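Local coordinates for Baccell_00875 (Bacteroides cellulosilyticus DSM 14838, PDB 5NO8), which probably acts as a polysaccharide lyase that removes L-rhamnose caps from glucuronic acid on complex arabinogalactan proteins, at residues A[402-407]-A[683-688]; A[343-346]-A[352-355]; A[640-645]-A[688-693]; A[457-462]-A[496-501]; A[392-397]-A[598-603]. All blocks are in the same frame, centred on the assembly; numbering follows the deposited sequence.

All five contacts are largely buried and belong to the helical C-terminal part of the chain. Helix 682-692 is shared by interactions 1 and 3, which also have Leu688 in common, whereas helix 396-409 carries interaction 1 and, at its start, one side of interaction 5. Interaction 4 joins helices 448-465 and 496-505 and touches interaction 1 where Gln460 meets Val403 and Lys404. The chemistry varies with place: interactions 3 and 4 are packing contacts without a hydrogen bond across them, interaction 1 adds a lysine-to-carbonyl bond to its packing, interaction 2 is an arginine-glutamine pairing beside the end of helix 338-352, and interaction 5 brings an aromatic ring against two charged side chains, again with no hydrogen bond across.

Interaction 1. Residues A[402-407]-A[683-688]; sequences LVKQYL and ALVYYL
The helix turns bearing Lys404 and Val685 run side by side, their axes 9.9 Å apart at closest approach and 37° apart in direction. Helix 396-409 thus meets helix 682-692, the last in the chain, across a sequence span that is mostly helical, consistent with the closing of an alpha/alpha toroid. Lys404 carries the contact. Its CG stands anti to the carbonyl carbon (chi1 -70°), and the extended chain beyond it carries the amine across to the other helix. There NZ donates to Val685 O at 3.1 Å, from above the carbonyl plane rather than along a lone pair. The same NZ also binds Leu694 O, at the C-terminus, and a glycerol probably left from crystallisation. Lower down, Lys404 and Leu688 slide past each other in opposite directions, with Lys404 CB 3.9 Å from Leu688 CD1. A methionine in place of Lys404 would probably leave the carbonyls of Val685 and Leu694 without this shared donor, and the chain end less firmly tied to helix 396-409. Where the lysine chain crosses the Val685 side chain at about a right angle, Val685 CG1 lies 3.8 Å from Lys404 CE.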
# COMPACT_ATOMS: atom_id res chain seq x y z
N LEU A 402 0.36 6.49 -22.78
CA LEU A 402 0.16 7.38 -23.93
C LEU A 402 -0.65 6.74 -25.06
O LEU A 402 -1.46 7.43 -25.68
CB LEU A 402 1.45 7.98 -24.45
CG LEU A 402 1.86 9.30 -23.81
CD1 LEU A 402 1.96 9.27 -22.29
CD2 LEU A 402 3.16 9.79 -24.41
N VAL A 403 -0.49 5.43 -25.28
CA VAL A 403 -1.37 4.72 -26.23
C VAL A 403 -2.83 4.78 -25.80
O VAL A 403 -3.70 5.07 -26.62
CB VAL A 403 -1.02 3.22 -26.41
CG1 VAL A 403 -2.03 2.56 -27.34
CG2 VAL A 403 0.38 3.07 -26.95
N LYS A 404 -3.12 4.46 -24.54
CA LYS A 404 -4.50 4.42 -24.10
C LYS A 404 -5.12 5.82 -24.25
O LYS A 404 -6.24 5.95 -24.71
CB LYS A 404 -4.64 3.89 -22.68
CG LYS A 404 -4.32 2.41 -22.61
CD LYS A 404 -4.66 1.81 -21.26
CE LYS A 404 -4.23 0.35 -21.22
NZ LYS A 404 -4.83 -0.31 -20.04
N GLN A 405 -4.36 6.85 -23.89
CA GLN A 405 -4.84 8.22 -24.02
C GLN A 405 -5.00 8.61 -25.52
O GLN A 405 -5.95 9.30 -25.89
CB GLN A 405 -3.94 9.21 -23.30
CG GLN A 405 -4.51 10.63 -23.22
CD GLN A 405 -5.71 10.82 -22.29
OE1 GLN A 405 -6.32 9.88 -21.78
NE2 GLN A 405 -6.07 12.08 -22.10
N TYR A 406 -4.10 8.15 -26.36
CA TYR A 406 -4.27 8.31 -27.80
C TYR A 406 -5.56 7.69 -28.29
O TYR A 406 -6.30 8.29 -29.10
CB TYR A 406 -3.06 7.75 -28.56
CG TYR A 406 -3.34 7.84 -30.04
CD1 TYR A 406 -3.15 9.04 -30.72
CD2 TYR A 406 -3.90 6.78 -30.71
CE1 TYR A 406 -3.48 9.16 -32.07
CE2 TYR A 406 -4.24 6.87 -32.06
CZ TYR A 406 -4.02 8.06 -32.74
OH TYR A 406 -4.36 8.17 -34.07
N LEU A 407 -5.88 6.49 -27.83
CA LEU A 407 -7.08 5.81 -28.31
C LEU A 407 -8.36 6.58 -27.96
O LEU A 407 -9.36 6.48 -28.68
CB LEU A 407 -7.15 4.36 -27.80
CG LEU A 407 -6.05 3.44 -28.33
CD1 LEU A 407 -6.13 2.10 -27.62
CD2 LEU A 407 -6.17 3.28 -29.84
N ALA A 683 -0.33 3.38 -12.80
CA ALA A 683 -1.59 3.59 -12.10
C ALA A 683 -2.66 4.13 -13.05
O ALA A 683 -3.82 3.76 -12.92
CB ALA A 683 -1.42 4.50 -10.90
N LEU A 684 -2.27 4.97 -14.00
CA LEU A 684 -3.24 5.51 -14.96
C LEU A 684 -3.55 4.50 -16.07
O LEU A 684 -4.66 4.44 -16.57
CB LEU A 684 -2.76 6.83 -15.53
CG LEU A 684 -2.69 7.99 -14.53
CD1 LEU A 684 -2.17 9.24 -15.24
CD2 LEU A 684 -4.03 8.23 -13.85
N VAL A 685 -2.57 3.66 -16.41
CA VAL A 685 -2.86 2.52 -17.28
C VAL A 685 -3.99 1.68 -16.72
O VAL A 685 -4.93 1.30 -17.44
CB VAL A 685 -1.59 1.65 -17.51
CG1 VAL A 685 -1.94 0.35 -18.25
CG2 VAL A 685 -0.51 2.42 -18.24
N TYR A 686 -3.94 1.38 -15.42
CA TYR A 686 -4.97 0.59 -14.81
C TYR A 686 -6.25 1.37 -14.52
O TYR A 686 -7.35 0.79 -14.54
CB TYR A 686 -4.41 -0.15 -13.60
CG TYR A 686 -3.56 -1.32 -14.05
CD1 TYR A 686 -4.14 -2.41 -14.68
CD2 TYR A 686 -2.19 -1.28 -13.96
CE1 TYR A 686 -3.38 -3.48 -15.13
CE2 TYR A 686 -1.41 -2.34 -14.40
CZ TYR A 686 -2.02 -3.44 -14.97
OH TYR A 686 -1.24 -4.48 -15.39
N TYR A 687 -6.12 2.68 -14.29
CA TYR A 687 -7.28 3.54 -14.16
C TYR A 687 -8.13 3.45 -15.44
O TYR A 687 -9.34 3.31 -15.38
CB TYR A 687 -6.86 4.99 -13.91
CG TYR A 687 -8.03 5.90 -13.73
CD1 TYR A 687 -8.68 6.44 -14.82
CD2 TYR A 687 -8.52 6.17 -12.46
CE1 TYR A 687 -9.79 7.26 -14.65
CE2 TYR A 687 -9.63 6.97 -12.29
CZ TYR A 687 -10.25 7.51 -13.39
OH TYR A 687 -11.37 8.30 -13.19
N LEU A 688 -7.46 3.52 -16.58
CA LEU A 688 -8.14 3.47 -17.88
C LEU A 688 -8.64 2.09 -18.24
O LEU A 688 -9.67 1.98 -18.91
CB LEU A 688 -7.26 4.04 -18.98
CG LEU A 688 -6.98 5.53 -18.79
CD1 LEU A 688 -5.96 6.03 -19.76
CD2 LEU A 688 -8.25 6.38 -18.91

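Interaction 2. Residues A[343-346]-A[352-355]; sequences RKRV and RQQM
Arg345 on helix 338-352 and Gln353 in the loop that follows it have their CA atoms 10.4 Å apart, a gap that two long side chains close. Although the Arg345 CB points away from the loop, a bend at chi2 swings the guanidinium back toward Gln353, whose own chain runs out extended to meet it at about a right angle. NH1 and NH2 both donate to the single atom Gln353 OE1, NH1 at 2.9 Å and NH2 at 3.0 Å. This end-on grip of one acceptor by two nitrogens is a local link in the fold: it ties helix 338-352, which leads from the beta-sheet part into the helical domain, to the loop after it. The oxygen sits near the guanidinium plane, the two flat groups are turned 58° apart, and both nitrogens reach it from one face of the amide. Neither bond is straight, at 142° for NH1 and 138° for NH2. Asp681 makes a salt bridge to Arg345 NE and Gly653 O accepts from NH1, which fix the guanidinium, while Gln353 NE2 donates to Met367 O and holds the amide's rotation.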
# COMPACT_ATOMS: atom_id res chain seq x y z
N ARG A 343 -4.98 14.29 -18.85
CA ARG A 343 -4.50 15.04 -20.00
C ARG A 343 -3.23 15.78 -19.67
O ARG A 343 -2.27 15.72 -20.44
CB ARG A 343 -5.55 16.07 -20.44
CG ARG A 343 -5.13 16.86 -21.66
CD ARG A 343 -5.89 18.14 -21.77
NE ARG A 343 -5.14 19.19 -21.10
CZ ARG A 343 -5.61 20.01 -20.18
NH1 ARG A 343 -6.88 19.95 -19.74
NH2 ARG A 343 -4.79 20.91 -19.68
N LYS A 344 -3.19 16.43 -18.51
CA LYS A 344 -2.01 17.18 -18.13
C LYS A 344 -0.82 16.24 -17.91
O LYS A 344 0.29 16.59 -18.27
CB LYS A 344 -2.28 18.02 -16.89
CG LYS A 344 -3.17 19.23 -17.23
CD LYS A 344 -3.32 20.18 -16.07
CE LYS A 344 -4.24 19.65 -14.99
NZ LYS A 344 -4.57 20.78 -14.07
N ARG A 345 -1.06 15.09 -17.32
CA ARG A 345 0.03 14.14 -17.08
C ARG A 345 0.62 13.63 -18.40
O ARG A 345 1.82 13.59 -18.58
CB ARG A 345 -0.45 12.94 -16.25
CG ARG A 345 0.61 11.86 -16.03
CD ARG A 345 1.84 12.45 -15.39
NE ARG A 345 2.95 11.53 -15.33
CZ ARG A 345 4.22 11.92 -15.28
NH1 ARG A 345 4.58 13.21 -15.23
NH2 ARG A 345 5.15 10.98 -15.28
N VAL A 346 -0.27 13.25 -19.30
CA VAL A 346 0.14 12.77 -20.61
C VAL A 346 0.97 13.82 -21.34
O VAL A 346 2.00 13.50 -21.90
CB VAL A 346 -1.09 12.27 -21.39
CG1 VAL A 346 -0.84 12.14 -22.87
CG2 VAL A 346 -1.55 10.95 -20.79
N ARG A 352 8.18 16.76 -21.51
CA ARG A 352 9.26 16.88 -20.52
C ARG A 352 10.00 15.57 -20.27
O ARG A 352 11.17 15.62 -19.88
CB ARG A 352 8.73 17.41 -19.17
CG ARG A 352 8.01 18.75 -19.21
CD ARG A 352 8.91 19.89 -19.70
NE ARG A 352 9.95 20.28 -18.75
CZ ARG A 352 11.26 19.96 -18.78
NH1 ARG A 352 11.79 19.16 -19.72
NH2 ARG A 352 12.07 20.44 -17.84
N GLN A 353 9.36 14.42 -20.44
CA GLN A 353 9.99 13.16 -20.03
C GLN A 353 10.41 12.26 -21.19
O GLN A 353 10.88 11.15 -20.96
CB GLN A 353 9.10 12.39 -19.04
CG GLN A 353 8.72 13.20 -17.81
CD GLN A 353 8.21 12.39 -16.63
OE1 GLN A 353 7.37 12.89 -15.86
NE2 GLN A 353 8.75 11.17 -16.42
N GLN A 354 10.23 12.71 -22.44
CA GLN A 354 10.76 11.97 -23.59
C GLN A 354 12.11 12.57 -24.00
O GLN A 354 12.23 13.77 -24.22
CB GLN A 354 9.78 11.95 -24.77
CG GLN A 354 10.22 10.97 -25.89
CD GLN A 354 9.16 10.70 -26.94
OE1 GLN A 354 9.03 9.57 -27.46
NE2 GLN A 354 8.34 11.71 -27.20
N MET A 355 13.13 11.72 -24.08
CA MET A 355 14.44 12.13 -24.60
C MET A 355 14.28 12.55 -26.07
O MET A 355 13.88 11.73 -26.89
CB MET A 355 15.43 10.95 -24.51
CG MET A 355 16.84 11.24 -25.04
SD MET A 355 17.64 12.63 -24.24
CE MET A 355 18.07 11.90 -22.65

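Interaction 3. Residues A[640-645]-A[688-693]; sequences NVVRNN and LLVNRG
Val642 meets Val690 tip to tip, its CG1 methyl 3.8 Å from Val690 CG2. CG1 is anti to the carbonyl carbon (chi1 -58°), which puts CG2 between the backbone N and the carbonyl carbon, and from there Val642 CG2 touches Asn691 ND2 at 3.6 Å and Val690 CG1 at 4.0 Å. Val642 and Asn691 run past each other in opposite directions. One shell out, Asn691 ND2 is held by Tyr687 O, a turn earlier on helix 682-692, and the Tyr687 ring also packs on Val642, CD2 lying 3.6 Å from CG2. At the end of helix 632-644, Asn645 ND2 bonds back to Val641 O at 3.0 Å and also to Ser615, while Gln635 reaches across to Val690 O. Helix 682-692 ends just beyond, at Gly693, whose phi is positive and whose N still bonds to Leu689 O. Between the two segments the contact itself is made by valine methyls and one amide that already has a carbonyl partner, so these two segments meet by shape, and a directional bond between the helices comes from Gln635.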
# COMPACT_ATOMS: atom_id res chain seq x y z
N ASN A 640 -12.77 2.49 -6.91
CA ASN A 640 -12.23 3.07 -5.69
C ASN A 640 -10.71 2.90 -5.62
O ASN A 640 -9.98 3.88 -5.32
CB ASN A 640 -12.90 2.43 -4.48
CG ASN A 640 -12.38 2.99 -3.18
OD1 ASN A 640 -12.34 4.20 -3.01
ND2 ASN A 640 -11.95 2.11 -2.28
N VAL A 641 -10.22 1.70 -5.91
CA VAL A 641 -8.77 1.46 -5.87
C VAL A 641 -8.00 2.40 -6.80
O VAL A 641 -7.04 3.06 -6.41
CB VAL A 641 -8.40 -0.01 -6.24
CG1 VAL A 641 -6.90 -0.16 -6.34
CG2 VAL A 641 -8.97 -0.98 -5.24
N VAL A 642 -8.42 2.47 -8.06
CA VAL A 642 -7.69 3.25 -9.05
C VAL A 642 -7.87 4.76 -8.82
O VAL A 642 -6.93 5.51 -9.04
CB VAL A 642 -7.97 2.79 -10.50
CG1 VAL A 642 -7.59 1.31 -10.64
CG2 VAL A 642 -9.42 3.05 -10.94
N ARG A 643 -9.04 5.17 -8.35
CA ARG A 643 -9.32 6.56 -7.99
C ARG A 643 -8.36 7.06 -6.90
O ARG A 643 -7.80 8.16 -6.98
CB ARG A 643 -10.77 6.68 -7.53
CG ARG A 643 -11.14 8.00 -6.97
CD ARG A 643 -12.65 8.17 -6.99
NE ARG A 643 -13.27 7.19 -6.11
CZ ARG A 643 -14.21 6.30 -6.43
NH1 ARG A 643 -14.73 6.24 -7.64
NH2 ARG A 643 -14.68 5.50 -5.49
N ASN A 644 -8.09 6.19 -5.93
CA ASN A 644 -7.27 6.60 -4.80
C ASN A 644 -5.80 6.78 -5.19
O ASN A 644 -5.08 7.53 -4.53
CB ASN A 644 -7.46 5.64 -3.63
CG ASN A 644 -8.83 5.76 -3.01
OD1 ASN A 644 -9.55 6.74 -3.25
ND2 ASN A 644 -9.24 4.74 -2.27
N ASN A 645 -5.37 6.13 -6.27
CA ASN A 645 -4.04 6.33 -6.78
C ASN A 645 -3.88 7.63 -7.57
O ASN A 645 -2.77 7.99 -7.95
CB ASN A 645 -3.58 5.13 -7.58
CG ASN A 645 -3.09 4.00 -6.72
OD1 ASN A 645 -1.89 3.76 -6.65
ND2 ASN A 645 -4.02 3.27 -6.09
N LEU A 688 -7.46 3.52 -16.58
CA LEU A 688 -8.14 3.47 -17.88
C LEU A 688 -8.64 2.09 -18.24
O LEU A 688 -9.67 1.98 -18.91
CB LEU A 688 -7.26 4.04 -18.98
CG LEU A 688 -6.98 5.53 -18.79
CD1 LEU A 688 -5.96 6.03 -19.76
CD2 LEU A 688 -8.25 6.38 -18.91
N LEU A 689 -7.98 1.03 -17.77
CA LEU A 689 -8.55 -0.31 -17.86
C LEU A 689 -9.87 -0.43 -17.11
O LEU A 689 -10.91 -0.83 -17.66
CB LEU A 689 -7.56 -1.36 -17.33
CG LEU A 689 -8.11 -2.79 -17.36
CD1 LEU A 689 -8.18 -3.26 -18.82
CD2 LEU A 689 -7.23 -3.69 -16.53
N VAL A 690 -9.84 -0.06 -15.83
CA VAL A 690 -10.97 -0.22 -14.96
C VAL A 690 -12.16 0.61 -15.42
O VAL A 690 -13.29 0.12 -15.35
CB VAL A 690 -10.60 0.16 -13.51
CG1 VAL A 690 -11.82 0.36 -12.63
CG2 VAL A 690 -9.68 -0.90 -12.94
N ASN A 691 -11.90 1.85 -15.84
CA ASN A 691 -12.99 2.78 -16.14
C ASN A 691 -13.46 2.75 -17.58
O ASN A 691 -14.60 3.13 -17.84
CB ASN A 691 -12.61 4.18 -15.70
CG ASN A 691 -12.73 4.33 -14.21
OD1 ASN A 691 -13.85 4.27 -13.68
ND2 ASN A 691 -11.60 4.38 -13.51
N ARG A 692 -12.59 2.35 -18.49
CA ARG A 692 -12.91 2.39 -19.92
C ARG A 692 -12.64 1.11 -20.68
O ARG A 692 -12.88 1.08 -21.89
CB ARG A 692 -12.16 3.55 -20.56
CG ARG A 692 -12.75 4.86 -20.12
CD ARG A 692 -12.21 6.02 -20.86
NE ARG A 692 -12.68 7.23 -20.21
CZ ARG A 692 -13.89 7.77 -20.37
NH1 ARG A 692 -14.78 7.28 -21.20
NH2 ARG A 692 -14.19 8.85 -19.69
N GLY A 693 -12.17 0.07 -20.00
CA GLY A 693 -11.86 -1.21 -20.66
C GLY A 693 -10.72 -1.16 -21.65
O GLY A 693 -10.64 -2.02 -22.52

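Interaction 4. Residues A[457-462]-A[496-501]; sequences LYFQMY and VRLGLQ
Phe459 and Gly499 mark the place where helix 448-465 packs on the start of helix 496-505. The two segments point in broadly the same direction, 49° apart, their axes 9.5 Å from each other at closest approach, as neighbouring helices of one layer may do in an alpha/alpha toroid. The first interaction is CH-pi: Gly499 CA sits over the centre of one face of the Phe459 ring, 3.6 Å from the ring centroid and 13° off its normal. With CG anti to the carbonyl carbon (chi1 -65°), the ring is laid against the neighbouring backbone. Glycine is what allows this approach, since a beta carbon there would come tightly against CE2.

Apolar packing continues at the next residue. Leu498 has its CG anti to the backbone N and leans on the base of Phe459, Leu498 CG lying 3.6 Å from Phe459 CB. The third kind pairs a methyl with an amide. Gln460, bent at chi2, crosses Leu498 at about a right angle and lays its amide end beside the CD2 methyl. That amide is anchored by Glu456, which accepts from NE2, and the side chain also touches Val403 and Lys404 of helix 396-409. The methyl-amide approach is closest at Leu498 CD2 and Gln460 NE2, 3.5 Å apart.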
# COMPACT_ATOMS: atom_id res chain seq x y z
N LEU A 457 3.02 -3.03 -24.86
CA LEU A 457 3.21 -1.85 -25.70
C LEU A 457 2.95 -2.19 -27.17
O LEU A 457 2.20 -1.48 -27.86
CB LEU A 457 4.59 -1.23 -25.53
CG LEU A 457 4.90 -0.07 -26.48
CD1 LEU A 457 4.06 1.17 -26.16
CD2 LEU A 457 6.36 0.30 -26.49
N TYR A 458 3.55 -3.28 -27.64
CA TYR A 458 3.42 -3.63 -29.07
C TYR A 458 1.98 -3.94 -29.45
O TYR A 458 1.51 -3.42 -30.47
CB TYR A 458 4.38 -4.78 -29.47
CG TYR A 458 5.86 -4.48 -29.39
CD1 TYR A 458 6.37 -3.21 -29.50
CD2 TYR A 458 6.78 -5.53 -29.24
CE1 TYR A 458 7.74 -2.97 -29.44
CE2 TYR A 458 8.13 -5.31 -29.20
CZ TYR A 458 8.62 -4.04 -29.30
OH TYR A 458 9.96 -3.81 -29.24
N PHE A 459 1.26 -4.72 -28.66
CA PHE A 459 -0.12 -5.01 -28.97
C PHE A 459 -0.99 -3.73 -28.96
O PHE A 459 -1.85 -3.56 -29.82
CB PHE A 459 -0.72 -6.04 -28.04
CG PHE A 459 -0.11 -7.42 -28.14
CD1 PHE A 459 -0.03 -8.09 -29.36
CD2 PHE A 459 0.33 -8.08 -26.99
CE1 PHE A 459 0.50 -9.38 -29.43
CE2 PHE A 459 0.88 -9.35 -27.06
CZ PHE A 459 0.95 -10.01 -28.28
N GLN A 460 -0.71 -2.82 -28.03
CA GLN A 460 -1.42 -1.53 -28.01
C GLN A 460 -1.09 -0.70 -29.27
O GLN A 460 -1.98 -0.05 -29.83
CB GLN A 460 -1.04 -0.73 -26.76
CG GLN A 460 -1.42 -1.38 -25.44
CD GLN A 460 -2.89 -1.30 -25.12
OE1 GLN A 460 -3.71 -0.88 -25.94
NE2 GLN A 460 -3.25 -1.76 -23.91
N MET A 461 0.18 -0.70 -29.67
CA MET A 461 0.61 -0.01 -30.89
C MET A 461 -0.04 -0.53 -32.18
O MET A 461 -0.19 0.24 -33.14
CB MET A 461 2.13 0.00 -31.03
CG MET A 461 2.88 0.91 -30.07
SD MET A 461 2.47 2.64 -30.23
CE MET A 461 3.15 3.11 -31.84
N TYR A 462 -0.46 -1.79 -32.21
CA TYR A 462 -1.31 -2.28 -33.30
C TYR A 462 -2.62 -1.52 -33.35
O TYR A 462 -3.06 -1.11 -34.42
CB TYR A 462 -1.58 -3.78 -33.16
CG TYR A 462 -2.66 -4.34 -34.07
CD1 TYR A 462 -2.52 -4.32 -35.47
CD2 TYR A 462 -3.79 -4.93 -33.54
CE1 TYR A 462 -3.50 -4.87 -36.29
CE2 TYR A 462 -4.78 -5.47 -34.34
CZ TYR A 462 -4.63 -5.45 -35.71
OH TYR A 462 -5.64 -6.00 -36.46
N VAL A 496 -2.98 -11.12 -21.54
CA VAL A 496 -3.74 -12.25 -22.07
C VAL A 496 -4.86 -11.83 -23.04
O VAL A 496 -4.87 -12.24 -24.20
CB VAL A 496 -4.32 -13.12 -20.93
CG1 VAL A 496 -5.24 -14.22 -21.44
CG2 VAL A 496 -3.20 -13.71 -20.09
N ARG A 497 -5.80 -11.03 -22.56
CA ARG A 497 -6.90 -10.57 -23.38
C ARG A 497 -6.42 -9.71 -24.54
O ARG A 497 -6.91 -9.87 -25.67
CB ARG A 497 -7.91 -9.77 -22.58
CG ARG A 497 -8.58 -10.55 -21.48
CD ARG A 497 -9.92 -9.94 -21.13
NE ARG A 497 -10.95 -10.35 -22.08
CZ ARG A 497 -12.23 -9.98 -22.03
NH1 ARG A 497 -12.66 -9.14 -21.09
NH2 ARG A 497 -13.07 -10.43 -22.94
N LEU A 498 -5.48 -8.82 -24.25
CA LEU A 498 -4.97 -7.89 -25.25
C LEU A 498 -4.23 -8.65 -26.37
O LEU A 498 -4.46 -8.42 -27.55
CB LEU A 498 -4.03 -6.89 -24.60
CG LEU A 498 -3.29 -5.91 -25.51
CD1 LEU A 498 -4.25 -5.04 -26.30
CD2 LEU A 498 -2.36 -5.08 -24.67
N GLY A 499 -3.32 -9.53 -25.98
CA GLY A 499 -2.55 -10.31 -26.95
C GLY A 499 -3.42 -11.19 -27.83
O GLY A 499 -3.29 -11.16 -29.06
N LEU A 500 -4.29 -11.97 -27.23
CA LEU A 500 -5.20 -12.83 -28.00
C LEU A 500 -6.19 -12.06 -28.87
O LEU A 500 -6.47 -12.49 -30.00
CB LEU A 500 -5.98 -13.78 -27.09
CG LEU A 500 -5.14 -14.84 -26.37
CD1 LEU A 500 -6.07 -15.68 -25.52
CD2 LEU A 500 -4.35 -15.70 -27.34
N GLN A 501 -6.75 -10.96 -28.36
CA GLN A 501 -7.61 -10.10 -29.18
C GLN A 501 -6.86 -9.55 -30.38
O GLN A 501 -7.40 -9.53 -31.48
CB GLN A 501 -8.21 -8.94 -28.35
CG GLN A 501 -9.25 -8.09 -29.08
CD GLN A 501 -10.53 -8.85 -29.44
OE1 GLN A 501 -10.94 -9.79 -28.76
NE2 GLN A 501 -11.17 -8.43 -30.53

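Interaction 5. Residues A[392-397]-A[598-603]; sequences GAERLG and HWFGKR
The Phe600 ring meets the ends of two charged side chains, Glu394 and Arg395, in a buried contact between the 3-10 turn leading into helix 396-409 and the short helix 596-600. The backbones stay well apart, the nearest CA atoms, of Glu394 and Phe600, being 10.1 Å from each other, and the side chains bridge the gap. Arg395 NH1 lies 3.8 Å from Phe600 CE2, at the edge of both flat groups and near the plane of each; with those planes 49° apart, this is an edge contact and no cation-pi stack. Bends at chi2 and chi3 curl the arginine round to this position. Glu394 crosses the phenylalanine at about a right angle, OE2 coming 3.7 Å from CZ, with the carboxylate turned 75° against the ring.

Outside partners hold both charged groups: Arg447 makes a salt bridge to Glu394 OE2, Asp390 one to Arg395 NH2, and Asn678 accepts from Arg395 NH1. With an alanine instead of Glu394, Arg447 would probably lose this carboxylate and a gap would open beside Phe600 CZ. A glycerol about 4 Å from the Phe600 side chain may mark a pocket here. Around the contact, Trp453 of helix 448-465 packs on Glu394, Asp679 touches both Glu394 and Phe600, and Lys602 and Arg603 touch strand 672-677 through Pro675 and, for Lys602, Tyr676.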
# COMPACT_ATOMS: atom_id res chain seq x y z
N GLY A 392 14.25 1.68 -19.47
CA GLY A 392 13.33 0.63 -19.88
C GLY A 392 12.57 0.09 -18.68
O GLY A 392 12.24 0.85 -17.75
N ALA A 393 12.31 -1.22 -18.69
CA ALA A 393 11.64 -1.92 -17.60
C ALA A 393 10.29 -1.25 -17.27
O ALA A 393 9.47 -1.06 -18.16
CB ALA A 393 12.55 -2.04 -16.38
N GLU A 394 10.08 -0.85 -16.02
CA GLU A 394 8.78 -0.31 -15.63
C GLU A 394 8.45 1.01 -16.33
O GLU A 394 7.28 1.42 -16.31
CB GLU A 394 8.72 -0.05 -14.12
CG GLU A 394 8.53 -1.26 -13.24
CD GLU A 394 9.80 -2.01 -12.88
OE1 GLU A 394 10.89 -1.79 -13.49
OE2 GLU A 394 9.69 -2.85 -11.96
N ARG A 395 9.44 1.70 -16.89
CA ARG A 395 9.20 2.96 -17.65
C ARG A 395 8.39 2.74 -18.94
O ARG A 395 7.84 3.71 -19.48
CB ARG A 395 10.50 3.70 -17.97
CG ARG A 395 11.03 4.66 -16.91
CD ARG A 395 11.29 4.02 -15.56
NE ARG A 395 12.35 3.02 -15.63
CZ ARG A 395 12.64 2.15 -14.66
NH1 ARG A 395 11.95 2.16 -13.51
NH2 ARG A 395 13.63 1.27 -14.85
N LEU A 396 8.28 1.50 -19.40
CA LEU A 396 7.30 1.10 -20.43
C LEU A 396 5.86 1.57 -20.17
O LEU A 396 5.11 1.79 -21.11
CB LEU A 396 7.30 -0.40 -20.69
CG LEU A 396 8.33 -0.94 -21.70
CD1 LEU A 396 7.84 -0.63 -23.12
CD2 LEU A 396 9.73 -0.40 -21.50
N GLY A 397 5.47 1.70 -18.89
CA GLY A 397 4.16 2.16 -18.55
C GLY A 397 3.82 3.52 -19.13
O GLY A 397 2.66 3.75 -19.46
N HIS A 598 12.63 2.98 -1.75
CA HIS A 598 14.06 2.72 -1.73
C HIS A 598 14.60 2.48 -3.15
O HIS A 598 15.55 3.12 -3.58
CB HIS A 598 14.42 1.50 -0.87
CG HIS A 598 15.90 1.26 -0.82
ND1 HIS A 598 16.76 2.05 -0.08
CD2 HIS A 598 16.68 0.38 -1.49
CE1 HIS A 598 18.00 1.64 -0.27
NE2 HIS A 598 17.98 0.63 -1.13
N TRP A 599 13.98 1.54 -3.85
CA TRP A 599 14.50 1.05 -5.14
C TRP A 599 14.25 2.03 -6.28
O TRP A 599 15.02 2.05 -7.23
CB TRP A 599 13.88 -0.31 -5.49
CG TRP A 599 14.09 -1.33 -4.43
CD1 TRP A 599 13.14 -1.85 -3.58
CD2 TRP A 599 15.33 -1.97 -4.09
NE1 TRP A 599 13.72 -2.75 -2.73
CE2 TRP A 599 15.06 -2.86 -3.02
CE3 TRP A 599 16.64 -1.87 -4.59
CZ2 TRP A 599 16.06 -3.65 -2.43
CZ3 TRP A 599 17.64 -2.67 -4.00
CH2 TRP A 599 17.34 -3.54 -2.92
N PHE A 600 13.17 2.81 -6.20
CA PHE A 600 12.74 3.69 -7.30
C PHE A 600 12.82 5.19 -7.04
O PHE A 600 12.89 5.97 -7.98
CB PHE A 600 11.33 3.28 -7.72
CG PHE A 600 11.27 1.90 -8.30
CD1 PHE A 600 11.11 0.80 -7.49
CD2 PHE A 600 11.44 1.70 -9.67
CE1 PHE A 600 11.08 -0.48 -8.02
CE2 PHE A 600 11.41 0.43 -10.20
CZ PHE A 600 11.24 -0.66 -9.38
N GLY A 601 12.84 5.61 -5.77
CA GLY A 601 12.72 7.02 -5.44
C GLY A 601 14.04 7.73 -5.32
O GLY A 601 15.09 7.10 -5.11
N LYS A 602 13.99 9.05 -5.42
CA LYS A 602 15.13 9.90 -5.13
C LYS A 602 15.61 9.80 -3.68
O LYS A 602 16.81 9.83 -3.42
CB LYS A 602 14.81 11.37 -5.40
CG LYS A 602 16.06 12.24 -5.40
CD LYS A 602 15.76 13.64 -5.87
CE LYS A 602 17.02 14.45 -6.11
NZ LYS A 602 16.66 15.90 -6.24
N ARG A 603 14.67 9.73 -2.74
CA ARG A 603 15.01 9.76 -1.30
C ARG A 603 15.45 8.40 -0.75
O ARG A 603 15.92 8.33 0.40
CB ARG A 603 13.83 10.27 -0.50
CG ARG A 603 13.41 11.70 -0.82
CD ARG A 603 14.43 12.74 -0.43
NE ARG A 603 13.90 14.06 -0.80
CZ ARG A 603 12.94 14.73 -0.14
NH1 ARG A 603 12.40 14.25 0.99
NH2 ARG A 603 12.54 15.91 -0.60